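Local coordinates for histidine phosphotransferase (PDB 2OOC), which probably relays phosphoryl groups between histidine and aspartate in a phosphorelay and is an essential regulator of stalk biogenesis in Caulobacter crescentus, at residues A42-P47 / K53-T58; A32-Q37 / L97-Y102; A14-F19 / A25-V30; V66-L71 / D93-D98. All blocks are in the same frame, centred on the assembly; numbering follows the deposited sequence. Where two conformers were deposited one is given.

Starting from the N terminus, interaction 3 is the first to close a loop: the short linker after helix 13-19 turns the chain back so that A14-F19 lies across the start of helix 24-41. It closes before any of the other three opens. Interaction 1 closes the next short loop, joining the segment after helix 24-41 to the beginning of helix 52-66, and is nested inside the longer loop closed by interaction 2 between helices 24-41 and 85-111. Interaction 4 ties the start of helix 69-79 to helix 85-111, ending on the same part of that helix as interaction 2 and sharing L97 and D98. F34 and L96 touch between these two.

Interaction 1 (A42-P47 / K53-T58)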
loop_
_atom_site.group_PDB
_atom_site.type_symbol
_atom_site.label_atom_id
_atom_site.label_comp_id
_atom_site.label_asym_id
_atom_site.label_seq_id
_atom_site.Cartn_x
_atom_site.Cartn_y
_atom_site.Cartn_z
ATOM N N ALA A 42 8.625 0.759 5.473
ATOM C CA ALA A 42 7.934 1.655 6.388
ATOM C C ALA A 42 8.778 2.160 7.561
ATOM O O ALA A 42 8.656 3.317 7.962
ATOM C CB ALA A 42 6.607 1.048 6.920
ATOM N N PRO A 43 9.637 1.311 8.128
ATOM C CA PRO A 43 10.527 1.796 9.180
ATOM C C PRO A 43 11.431 2.965 8.765
ATOM O O PRO A 43 11.880 3.715 9.633
ATOM C CB PRO A 43 11.348 0.570 9.561
ATOM C CG PRO A 43 10.594 -0.565 9.097
ATOM C CD PRO A 43 9.831 -0.129 7.882
HETATM N N MSE A 44 11.605 3.156 7.461
HETATM C CA MSE A 44 12.471 4.223 6.947
HETATM C C MSE A 44 11.767 5.530 6.737
HETATM O O MSE A 44 12.409 6.529 6.380
HETATM C CB MSE A 44 13.073 3.830 5.635
HETATM C CG MSE A 44 13.711 2.482 5.719
HETATM SE SE MSE A 44 14.496 2.139 4.062
HETATM C CE MSE A 44 14.874 0.292 4.255
ATOM N N LEU A 45 10.447 5.568 6.982
ATOM C CA LEU A 45 9.639 6.762 6.788
ATOM C C LEU A 45 9.758 7.680 7.984
ATOM O O LEU A 45 8.792 7.928 8.764
ATOM C CB LEU A 45 8.177 6.397 6.521
ATOM C CG LEU A 45 7.980 5.584 5.243
ATOM C CD1 LEU A 45 6.594 5.041 5.164
ATOM C CD2 LEU A 45 8.252 6.451 4.034
ATOM N N ASP A 46 10.949 8.231 8.137
ATOM C CA ASP A 46 11.336 9.021 9.324
ATOM C C ASP A 46 12.390 9.978 8.801
ATOM O O ASP A 46 13.359 9.534 8.200
ATOM C CB ASP A 46 11.962 8.032 10.335
ATOM C CG ASP A 46 12.558 8.674 11.576
ATOM O OD1 ASP A 46 12.959 9.840 11.569
ATOM O OD2 ASP A 46 12.709 7.923 12.562
ATOM N N PRO A 47 12.261 11.292 9.039
ATOM C CA PRO A 47 13.251 12.221 8.472
ATOM C C PRO A 47 14.701 12.015 8.942
ATOM O O PRO A 47 15.611 12.473 8.259
ATOM C CB PRO A 47 12.701 13.596 8.870
ATOM C CG PRO A 47 11.890 13.327 10.056
ATOM C CD PRO A 47 11.240 11.986 9.849
ATOM N N LYS A 53 13.898 8.908 1.579
ATOM C CA LYS A 53 13.556 9.363 0.245
ATOM C C LYS A 53 13.339 8.177 -0.648
ATOM O O LYS A 53 12.419 8.154 -1.474
ATOM C CB LYS A 53 14.628 10.321 -0.283
ATOM C CG LYS A 53 14.282 10.935 -1.624
ATOM C CD LYS A 53 13.139 11.895 -1.553
ATOM C CE LYS A 53 13.005 12.717 -2.864
ATOM N NZ LYS A 53 12.943 11.804 -4.071
ATOM N N ASP A 54 14.231 7.195 -0.538
ATOM C CA ASP A 54 14.078 5.969 -1.318
ATOM C C ASP A 54 12.816 5.221 -0.922
ATOM O O ASP A 54 12.180 4.608 -1.743
ATOM C CB ASP A 54 15.336 5.120 -1.159
ATOM C CG ASP A 54 16.499 5.702 -1.902
ATOM O OD1 ASP A 54 16.371 5.993 -3.122
ATOM O OD2 ASP A 54 17.567 5.789 -1.254
ATOM N N ALA A 55 12.528 5.210 0.348
ATOM C CA ALA A 55 11.303 4.613 0.882
ATOM C C ALA A 55 10.069 5.266 0.283
ATOM O O ALA A 55 9.134 4.550 -0.154
ATOM C CB ALA A 55 11.281 4.608 2.406
ATOM N N VAL A 56 10.007 6.587 0.250
ATOM C CA VAL A 56 8.834 7.265 -0.328
ATOM C C VAL A 56 8.690 6.874 -1.785
ATOM O O VAL A 56 7.575 6.551 -2.258
ATOM C CB VAL A 56 8.887 8.791 -0.152
ATOM C CG1 VAL A 56 7.758 9.461 -0.976
ATOM C CG2 VAL A 56 8.797 9.129 1.331
ATOM N N HIS A 57 9.785 6.878 -2.532
ATOM C CA HIS A 57 9.743 6.480 -3.921
ATOM C C HIS A 57 9.223 5.063 -4.119
ATOM O O HIS A 57 8.426 4.795 -4.997
ATOM C CB HIS A 57 11.171 6.605 -4.504
ATOM C CG HIS A 57 11.289 6.069 -5.898
ATOM N ND1 HIS A 57 10.909 6.798 -7.005
ATOM C CD2 HIS A 57 11.748 4.880 -6.365
ATOM C CE1 HIS A 57 11.103 6.073 -8.094
ATOM N NE2 HIS A 57 11.601 4.900 -7.730
ATOM N N THR A 58 9.724 4.134 -3.311
ATOM C CA THR A 58 9.408 2.734 -3.451
ATOM C C THR A 58 7.947 2.497 -3.054
ATOM O O THR A 58 7.193 1.841 -3.752
ATOM C CB THR A 58 10.374 1.873 -2.602
ATOM O OG1 THR A 58 11.717 2.139 -3.044
ATOM C CG2 THR A 58 10.045 0.365 -2.732
#
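Between M44 and L45 on one side and A55 and V56 on the other, no flat group presents a face or an edge; the contact is made entirely of aliphatic carbons. A55 is the small residue at the middle, its methyl aimed at the loop. M44 CB rests on it at 3.8 Å from A55 CB, while the rest of this selenomethionine side chain, in the conformer given, one of two, runs on extended. With L45 CG beside its backbone N (chi1 -63°), L45 CD2 comes to 3.9 Å from A55 CB and to 3.8 Å from V56 CG2, and the L45 and V56 side chains lie nearly perpendicular. L45 sits at the centre of an inverse gamma turn, closed by a weak D46 N to M44 O bond, and its own carbonyl accepts a hydrogen bond from R89 NH1. R89 thereby ties the loop to helix 85-111, where L85 touches both L45 and V56. Further along helix 52-66, T58 OG1 donates to D54 O over 2.8 Å, tilted 33° from the carbonyl plane, and T58 N reaches the same oxygen from the opposite face. H57, one past V56, begins an HTVKG sequence matching the Hpt phosphoacceptor motif and is probably the phosphorylated histidine. Apolar carbons alone meet, so burial holds loop to helix; the polar bonds noted here lie within either segment or go to R89.

Interaction 2 (A32-Q37 / L97-Y102)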
loop_
_atom_site.group_PDB
_atom_site.type_symbol
_atom_site.label_atom_id
_atom_site.label_comp_id
_atom_site.label_asym_id
_atom_site.label_seq_id
_atom_site.Cartn_x
_atom_site.Cartn_y
_atom_site.Cartn_z
ATOM N N ALA A 32 0.101 -9.935 -0.565
ATOM C CA ALA A 32 1.207 -10.390 0.261
ATOM C C ALA A 32 2.548 -9.711 -0.085
ATOM O O ALA A 32 3.269 -9.292 0.818
ATOM C CB ALA A 32 1.313 -11.911 0.198
ATOM N N LEU A 33 2.797 -9.489 -1.375
ATOM C CA LEU A 33 3.978 -8.761 -1.788
ATOM C C LEU A 33 3.970 -7.324 -1.284
ATOM O O LEU A 33 4.987 -6.823 -0.826
ATOM C CB LEU A 33 4.053 -8.772 -3.328
ATOM C CG LEU A 33 4.365 -10.136 -3.970
ATOM C CD1 LEU A 33 4.260 -10.035 -5.567
ATOM C CD2 LEU A 33 5.719 -10.652 -3.488
ATOM N N PHE A 34 2.825 -6.679 -1.336
ATOM C CA PHE A 34 2.730 -5.303 -0.904
ATOM C C PHE A 34 3.005 -5.219 0.596
ATOM O O PHE A 34 3.716 -4.342 1.051
ATOM C CB PHE A 34 1.365 -4.714 -1.175
ATOM C CG PHE A 34 1.236 -3.274 -0.743
ATOM C CD1 PHE A 34 1.604 -2.244 -1.606
ATOM C CD2 PHE A 34 0.810 -2.938 0.521
ATOM C CE1 PHE A 34 1.517 -0.936 -1.163
ATOM C CE2 PHE A 34 0.683 -1.648 0.963
ATOM C CZ PHE A 34 1.091 -0.626 0.119
ATOM N N ARG A 35 2.456 -6.161 1.353
ATOM C CA ARG A 35 2.657 -6.149 2.791
ATOM C C ARG A 35 4.135 -6.356 3.122
ATOM O O ARG A 35 4.668 -5.772 4.043
ATOM C CB ARG A 35 1.737 -7.166 3.509
ATOM C CG ARG A 35 0.331 -6.612 3.710
ATOM C CD ARG A 35 -0.720 -7.708 3.900
ATOM N NE ARG A 35 -0.336 -8.701 4.903
ATOM C CZ ARG A 35 -0.877 -8.836 6.123
ATOM N NH1 ARG A 35 -1.846 -8.025 6.544
ATOM N NH2 ARG A 35 -0.428 -9.799 6.943
ATOM N N GLU A 36 4.805 -7.180 2.325
ATOM C CA GLU A 36 6.235 -7.434 2.491
ATOM C C GLU A 36 7.071 -6.198 2.198
ATOM O O GLU A 36 7.992 -5.828 2.982
ATOM C CB GLU A 36 6.692 -8.553 1.557
ATOM C CG GLU A 36 6.398 -9.916 2.030
ATOM C CD GLU A 36 6.910 -10.954 1.009
ATOM O OE1 GLU A 36 8.074 -10.766 0.515
ATOM O OE2 GLU A 36 6.128 -11.897 0.669
ATOM N N GLN A 37 6.764 -5.519 1.103
ATOM C CA GLN A 37 7.429 -4.265 0.763
ATOM C C GLN A 37 7.172 -3.235 1.854
ATOM O O GLN A 37 8.106 -2.503 2.290
ATOM C CB GLN A 37 6.899 -3.691 -0.546
ATOM C CG GLN A 37 7.291 -4.365 -1.790
ATOM C CD GLN A 37 8.278 -3.546 -2.587
ATOM O OE1 GLN A 37 7.993 -3.118 -3.720
ATOM N NE2 GLN A 37 9.461 -3.339 -2.008
ATOM N N LEU A 97 -4.640 -1.190 6.457
ATOM C CA LEU A 97 -5.900 -1.481 7.144
ATOM C C LEU A 97 -6.851 -2.166 6.199
ATOM O O LEU A 97 -7.430 -3.204 6.491
ATOM C CB LEU A 97 -6.475 -0.145 7.626
ATOM C CG LEU A 97 -7.855 -0.290 8.221
ATOM C CD1 LEU A 97 -7.756 -0.881 9.655
ATOM C CD2 LEU A 97 -8.437 1.115 8.325
ATOM N N ASP A 98 -6.933 -1.566 5.009
ATOM C CA ASP A 98 -7.808 -2.051 3.936
ATOM C C ASP A 98 -7.373 -3.425 3.423
ATOM O O ASP A 98 -8.166 -4.321 3.284
ATOM C CB ASP A 98 -7.765 -1.052 2.753
ATOM C CG ASP A 98 -8.861 -0.041 2.784
ATOM O OD1 ASP A 98 -9.223 0.347 3.915
ATOM O OD2 ASP A 98 -9.318 0.343 1.665
ATOM N N ILE A 99 -6.091 -3.543 3.168
ATOM C CA ILE A 99 -5.529 -4.778 2.624
ATOM C C ILE A 99 -5.688 -5.924 3.592
ATOM O O ILE A 99 -6.106 -7.031 3.202
ATOM C CB ILE A 99 -4.059 -4.556 2.256
ATOM C CG1 ILE A 99 -4.015 -3.704 0.982
ATOM C CG2 ILE A 99 -3.314 -5.893 2.083
ATOM C CD1 ILE A 99 -2.617 -3.158 0.728
ATOM N N ALA A 100 -5.400 -5.684 4.875
ATOM C CA ALA A 100 -5.554 -6.727 5.875
ATOM C C ALA A 100 -7.006 -7.184 6.014
ATOM O O ALA A 100 -7.367 -8.357 6.153
ATOM C CB ALA A 100 -4.993 -6.293 7.236
ATOM N N ALA A 101 -7.915 -6.225 5.957
ATOM C CA ALA A 101 -9.333 -6.500 6.056
ATOM C C ALA A 101 -9.894 -7.284 4.861
ATOM O O ALA A 101 -10.777 -8.129 4.997
ATOM C CB ALA A 101 -10.133 -5.176 6.266
ATOM N N TYR A 102 -9.366 -6.983 3.660
ATOM C CA TYR A 102 -9.756 -7.687 2.456
ATOM C C TYR A 102 -9.311 -9.136 2.551
ATOM O O TYR A 102 -10.099 -10.020 2.237
ATOM C CB TYR A 102 -9.131 -7.033 1.263
ATOM C CG TYR A 102 -9.485 -7.616 -0.102
ATOM C CD1 TYR A 102 -8.834 -8.728 -0.567
ATOM C CD2 TYR A 102 -10.427 -7.019 -0.908
ATOM C CE1 TYR A 102 -9.095 -9.238 -1.818
ATOM C CE2 TYR A 102 -10.695 -7.517 -2.183
ATOM C CZ TYR A 102 -10.026 -8.630 -2.611
ATOM O OH TYR A 102 -10.258 -9.178 -3.856
#
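I99 is the first residue along 97-102 to meet the facing helix, and it does so with both branches. Its CG1 arm, beside the backbone N (chi1 -74°), is extended and carries CD1 to the F34 ring, 3.4 Å from F34 CD2 and 3.6 Å from F34 CE2. This is tight packing: the methyl comes in obliquely and the two side chains are set almost square to each other. The other branch, I99 CG2, lies 3.7 Å from R35 CD, where the arginine chain and the isoleucine run alongside, pointing opposite ways. One residue on, the methyl of A100 stands at the edge of the R35 guanidinium, near its plane, with A100 CB 3.7 Å from R35 NH1. R35 was modelled in two conformers, and the bend at chi3 that brings NH1 here belongs to one of them, so this last touch is less certain. The short helical segments run roughly antiparallel, at 142°, with their axes 10.9 Å apart at closest. Y102 reaches L31 of helix 24-41 and stacks on F13, while I99 also touches L31. F34 packs among A62 and V66 of helix 52-66, L71 of helix 69-79 and L92 and L96 of helix 85-111, inside the four-helix bundle.

Interaction 3 (A14-F19 / A25-V30)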
loop_
_atom_site.group_PDB
_atom_site.type_symbol
_atom_site.label_atom_id
_atom_site.label_comp_id
_atom_site.label_asym_id
_atom_site.label_seq_id
_atom_site.Cartn_x
_atom_site.Cartn_y
_atom_site.Cartn_z
ATOM N N ALA A 14 -11.098 -2.986 -7.002
ATOM C CA ALA A 14 -11.477 -3.299 -8.388
ATOM C C ALA A 14 -10.244 -3.270 -9.306
ATOM O O ALA A 14 -10.074 -4.105 -10.217
ATOM C CB ALA A 14 -12.502 -2.323 -8.850
ATOM N N TYR A 15 -9.367 -2.296 -9.078
ATOM C CA TYR A 15 -8.117 -2.180 -9.840
ATOM C C TYR A 15 -7.254 -3.409 -9.669
ATOM O O TYR A 15 -6.805 -4.045 -10.620
ATOM C CB TYR A 15 -7.370 -0.896 -9.446
ATOM C CG TYR A 15 -6.092 -0.689 -10.211
ATOM C CD1 TYR A 15 -4.918 -1.324 -9.804
ATOM C CD2 TYR A 15 -6.049 0.093 -11.362
ATOM C CE1 TYR A 15 -3.760 -1.201 -10.533
ATOM C CE2 TYR A 15 -4.881 0.235 -12.094
ATOM C CZ TYR A 15 -3.746 -0.423 -11.649
ATOM O OH TYR A 15 -2.618 -0.206 -12.389
ATOM N N LEU A 16 -7.100 -3.804 -8.405
ATOM C CA LEU A 16 -6.281 -4.982 -8.134
ATOM C C LEU A 16 -6.893 -6.274 -8.706
ATOM O O LEU A 16 -6.216 -7.093 -9.330
ATOM C CB LEU A 16 -6.081 -5.123 -6.632
ATOM C CG LEU A 16 -5.082 -6.242 -6.321
ATOM C CD1 LEU A 16 -3.789 -6.155 -7.162
ATOM C CD2 LEU A 16 -4.822 -6.169 -4.838
ATOM N N GLU A 17 -8.217 -6.416 -8.571
ATOM C CA GLU A 17 -8.866 -7.564 -9.128
ATOM C C GLU A 17 -8.738 -7.565 -10.625
ATOM O O GLU A 17 -8.568 -8.589 -11.284
ATOM C CB GLU A 17 -10.349 -7.590 -8.663
ATOM C CG GLU A 17 -10.477 -7.847 -7.187
ATOM C CD GLU A 17 -11.799 -7.494 -6.585
ATOM O OE1 GLU A 17 -12.654 -6.929 -7.323
ATOM O OE2 GLU A 17 -11.959 -7.760 -5.353
ATOM N N GLY A 18 -8.807 -6.388 -11.280
ATOM C CA GLY A 18 -8.544 -6.371 -12.719
ATOM C C GLY A 18 -7.118 -6.787 -13.127
ATOM O O GLY A 18 -6.950 -7.433 -14.125
ATOM N N PHE A 19 -6.148 -6.274 -12.408
ATOM C CA PHE A 19 -4.738 -6.675 -12.587
ATOM C C PHE A 19 -4.599 -8.210 -12.538
ATOM O O PHE A 19 -3.930 -8.817 -13.347
ATOM C CB PHE A 19 -3.910 -6.041 -11.504
ATOM C CG PHE A 19 -2.450 -6.295 -11.652
ATOM C CD1 PHE A 19 -1.855 -7.430 -11.094
ATOM C CD2 PHE A 19 -1.670 -5.427 -12.426
ATOM C CE1 PHE A 19 -0.524 -7.710 -11.296
ATOM C CE2 PHE A 19 -0.322 -5.667 -12.591
ATOM C CZ PHE A 19 0.262 -6.812 -12.030
ATOM N N ALA A 25 -6.086 -16.004 -6.588
ATOM C CA ALA A 25 -4.767 -16.436 -6.201
ATOM C C ALA A 25 -3.779 -15.302 -6.508
ATOM O O ALA A 25 -2.811 -15.091 -5.750
ATOM C CB ALA A 25 -4.386 -17.721 -6.939
ATOM N N VAL A 26 -4.006 -14.619 -7.622
ATOM C CA VAL A 26 -3.088 -13.514 -7.981
ATOM C C VAL A 26 -3.314 -12.304 -7.071
ATOM O O VAL A 26 -2.370 -11.668 -6.582
ATOM C CB VAL A 26 -3.202 -13.121 -9.448
ATOM C CG1 VAL A 26 -2.353 -11.873 -9.748
ATOM C CG2 VAL A 26 -2.759 -14.287 -10.367
ATOM N N VAL A 27 -4.553 -12.002 -6.776
ATOM C CA VAL A 27 -4.841 -10.959 -5.804
ATOM C C VAL A 27 -4.132 -11.227 -4.476
ATOM O O VAL A 27 -3.429 -10.349 -3.957
ATOM C CB VAL A 27 -6.362 -10.822 -5.587
ATOM C CG1 VAL A 27 -6.605 -9.804 -4.389
ATOM C CG2 VAL A 27 -7.122 -10.379 -6.844
ATOM N N ASP A 28 -4.266 -12.445 -3.970
ATOM C CA ASP A 28 -3.679 -12.822 -2.698
ATOM C C ASP A 28 -2.166 -12.637 -2.723
ATOM O O ASP A 28 -1.565 -12.153 -1.735
ATOM C CB ASP A 28 -4.035 -14.270 -2.312
ATOM C CG ASP A 28 -5.531 -14.470 -1.959
ATOM O OD1 ASP A 28 -6.284 -13.482 -1.757
ATOM O OD2 ASP A 28 -5.968 -15.643 -1.947
ATOM N N GLU A 29 -1.552 -13.034 -3.837
ATOM C CA GLU A 29 -0.092 -12.890 -4.048
ATOM C C GLU A 29 0.356 -11.442 -3.970
ATOM O O GLU A 29 1.355 -11.096 -3.334
ATOM C CB GLU A 29 0.249 -13.408 -5.439
ATOM C CG GLU A 29 1.766 -13.321 -5.818
ATOM C CD GLU A 29 2.033 -13.343 -7.327
ATOM O OE1 GLU A 29 1.095 -13.306 -8.154
ATOM O OE2 GLU A 29 3.217 -13.411 -7.700
ATOM N N VAL A 30 -0.366 -10.612 -4.704
ATOM C CA VAL A 30 0.030 -9.233 -4.811
ATOM C C VAL A 30 -0.123 -8.521 -3.447
ATOM O O VAL A 30 0.731 -7.720 -3.037
ATOM C CB VAL A 30 -0.757 -8.515 -5.925
ATOM C CG1 VAL A 30 -0.561 -6.984 -5.788
ATOM C CG2 VAL A 30 -0.339 -9.076 -7.304
#
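The short N-terminal helix 13-19 lies across the first turns of helix 24-41, where L16, E17 and F19 pack on V27 and V30. The two segments meet at 117° with their axes 8.9 Å apart, so the earlier helix passes across the later one instead of lining up with it. L16 meets two valines at once. Its chi1 of -173° points CG at helix 24-41, and chi2 of 48° then puts one methyl by each valine: L16 CD1 comes to 3.6 Å from V30 CG1, and L16 CD2 to 4.1 Å from V27 CG1. L16 and V30 lie side by side, heading in opposed directions. V27 turns its second methyl on the helix backbone, with V27 CG2 4.0 Å from E17 CA. F19, at the end of the helix, brings CE1 to 4.2 Å from V30 CG2, an oblique approach of ring and methyl near the solvent-facing side. E17 leaves its aliphatic part over V27 and sends its carboxylate elsewhere: OE2 is hydrogen-bonded to Y102 OH of helix 85-111, whose side chain also touches V27. That bond links the N-terminal helix to a second bundle helix. L16 touches L31 as well, farther along helix 24-41. Laid crosswise in this way, helix 13-19 is consistent with an extra N-terminal helix packed on the four-helix Hpt core.

Interaction 4 (V66-L71 / D93-D98); sequences VGAFNL and DAALLD
A95 offers one methyl to two partners: A95 CB lies 4.1 Å from A68 CB and 4.1 Å from L71 CD2. All three residues are buried, and two alanine methyls and one leucine branch make the touch where the start of helix 69-79 meets helix 85-111. In L71, chi1 of 168° turns CG away from its own amide N, and CD2 is the branch that reaches A95. A68 and A95 let the backbones come close, their CA atoms being 6.2 Å apart. In the four-helix bundle of the Hpt family this is the bend between the second and third bundle helices, held against the fourth. The chain leaves helix 52-66 at G67, which has a positive phi of 96°, and A68, centre of an inverse gamma turn, takes the N-cap position of the next helix. The F69 ring packs one face over G67 CA, which lies 3.6 Å above its plane, toward the rim. Y15 of the N-terminal helix meets that same ring edge-to-face, and D12 is joined to G67 by backbone hydrogen bonding. V11 touches both A68 and A95, while V59 and A63 of helix 52-66, with A91 and L92 of helix 85-111, pack round L71.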
loop_
_atom_site.group_PDB
_atom_site.type_symbol
_atom_site.label_atom_id
_atom_site.label_comp_id
_atom_site.label_asym_id
_atom_site.label_seq_id
_atom_site.Cartn_x
_atom_site.Cartn_y
_atom_site.Cartn_z
ATOM N N VAL A 66 -0.795 -1.603 -6.759
ATOM C CA VAL A 66 -1.917 -2.330 -6.166
ATOM C C VAL A 66 -3.241 -1.597 -6.042
ATOM O O VAL A 66 -4.224 -2.175 -5.553
ATOM C CB VAL A 66 -1.517 -2.870 -4.812
ATOM C CG1 VAL A 66 -0.181 -3.635 -4.976
ATOM C CG2 VAL A 66 -1.502 -1.782 -3.663
ATOM N N GLY A 67 -3.332 -0.352 -6.487
ATOM C CA GLY A 67 -4.576 0.363 -6.380
ATOM C C GLY A 67 -4.692 1.254 -5.162
ATOM O O GLY A 67 -5.758 1.758 -4.926
ATOM N N ALA A 68 -3.631 1.487 -4.400
ATOM C CA ALA A 68 -3.628 2.405 -3.233
ATOM C C ALA A 68 -3.294 3.770 -3.773
ATOM O O ALA A 68 -2.210 4.321 -3.531
ATOM C CB ALA A 68 -2.621 1.967 -2.169
ATOM N N PHE A 69 -4.231 4.324 -4.527
ATOM C CA PHE A 69 -3.952 5.545 -5.298
ATOM C C PHE A 69 -3.765 6.752 -4.415
ATOM O O PHE A 69 -2.907 7.578 -4.722
ATOM C CB PHE A 69 -5.000 5.771 -6.404
ATOM C CG PHE A 69 -4.907 4.733 -7.475
ATOM C CD1 PHE A 69 -3.721 4.557 -8.152
ATOM C CD2 PHE A 69 -5.960 3.872 -7.732
ATOM C CE1 PHE A 69 -3.573 3.567 -9.119
ATOM C CE2 PHE A 69 -5.812 2.890 -8.711
ATOM C CZ PHE A 69 -4.627 2.743 -9.373
ATOM N N ASN A 70 -4.558 6.855 -3.342
ATOM C CA ASN A 70 -4.369 7.974 -2.416
ATOM C C ASN A 70 -2.953 7.968 -1.803
ATOM O O ASN A 70 -2.296 8.986 -1.753
ATOM C CB ASN A 70 -5.390 7.939 -1.306
ATOM C CG ASN A 70 -5.092 9.014 -0.200
ATOM O OD1 ASN A 70 -5.200 10.244 -0.460
ATOM N ND2 ASN A 70 -4.683 8.555 1.006
ATOM N N LEU A 71 -2.474 6.783 -1.383
ATOM C CA LEU A 71 -1.127 6.666 -0.858
ATOM C C LEU A 71 -0.101 7.110 -1.881
ATOM O O LEU A 71 0.859 7.802 -1.609
ATOM C CB LEU A 71 -0.899 5.259 -0.383
ATOM C CG LEU A 71 0.516 4.822 -0.042
ATOM C CD1 LEU A 71 1.040 5.708 1.099
ATOM C CD2 LEU A 71 0.595 3.336 0.378
ATOM N N ASP A 93 -0.808 3.469 6.704
ATOM C CA ASP A 93 -1.678 2.784 7.679
ATOM C C ASP A 93 -3.056 2.484 7.073
ATOM O O ASP A 93 -3.575 1.373 7.218
ATOM C CB ASP A 93 -1.872 3.639 8.908
ATOM C CG ASP A 93 -0.683 3.733 9.830
ATOM O OD1 ASP A 93 0.264 2.918 9.706
ATOM O OD2 ASP A 93 -0.687 4.663 10.715
ATOM N N ALA A 94 -3.682 3.462 6.399
ATOM C CA ALA A 94 -5.015 3.272 5.822
ATOM C C ALA A 94 -4.986 2.211 4.722
ATOM O O ALA A 94 -5.922 1.420 4.613
ATOM C CB ALA A 94 -5.522 4.609 5.270
ATOM N N ALA A 95 -3.913 2.144 3.917
ATOM C CA ALA A 95 -3.866 1.170 2.877
ATOM C C ALA A 95 -3.682 -0.238 3.501
ATOM O O ALA A 95 -4.382 -1.198 3.072
ATOM C CB ALA A 95 -2.714 1.528 1.885
ATOM N N LEU A 96 -2.817 -0.344 4.529
ATOM C CA LEU A 96 -2.600 -1.619 5.179
ATOM C C LEU A 96 -3.886 -2.136 5.890
ATOM O O LEU A 96 -4.164 -3.317 5.931
ATOM C CB LEU A 96 -1.400 -1.556 6.111
ATOM C CG LEU A 96 -0.083 -1.488 5.347
ATOM C CD1 LEU A 96 0.990 -1.142 6.357
ATOM C CD2 LEU A 96 0.337 -2.773 4.603
ATOM N N LEU A 97 -4.640 -1.190 6.457
ATOM C CA LEU A 97 -5.900 -1.481 7.144
ATOM C C LEU A 97 -6.851 -2.166 6.199
ATOM O O LEU A 97 -7.430 -3.204 6.491
ATOM C CB LEU A 97 -6.475 -0.145 7.626
ATOM C CG LEU A 97 -7.855 -0.290 8.221
ATOM C CD1 LEU A 97 -7.756 -0.881 9.655
ATOM C CD2 LEU A 97 -8.437 1.115 8.325
ATOM N N ASP A 98 -6.933 -1.566 5.009
ATOM C CA ASP A 98 -7.808 -2.051 3.936
ATOM C C ASP A 98 -7.373 -3.425 3.423
ATOM O O ASP A 98 -8.166 -4.321 3.284
ATOM C CB ASP A 98 -7.765 -1.052 2.753
ATOM C CG ASP A 98 -8.861 -0.041 2.784
ATOM O OD1 ASP A 98 -9.223 0.347 3.915
ATOM O OD2 ASP A 98 -9.318 0.343 1.665
#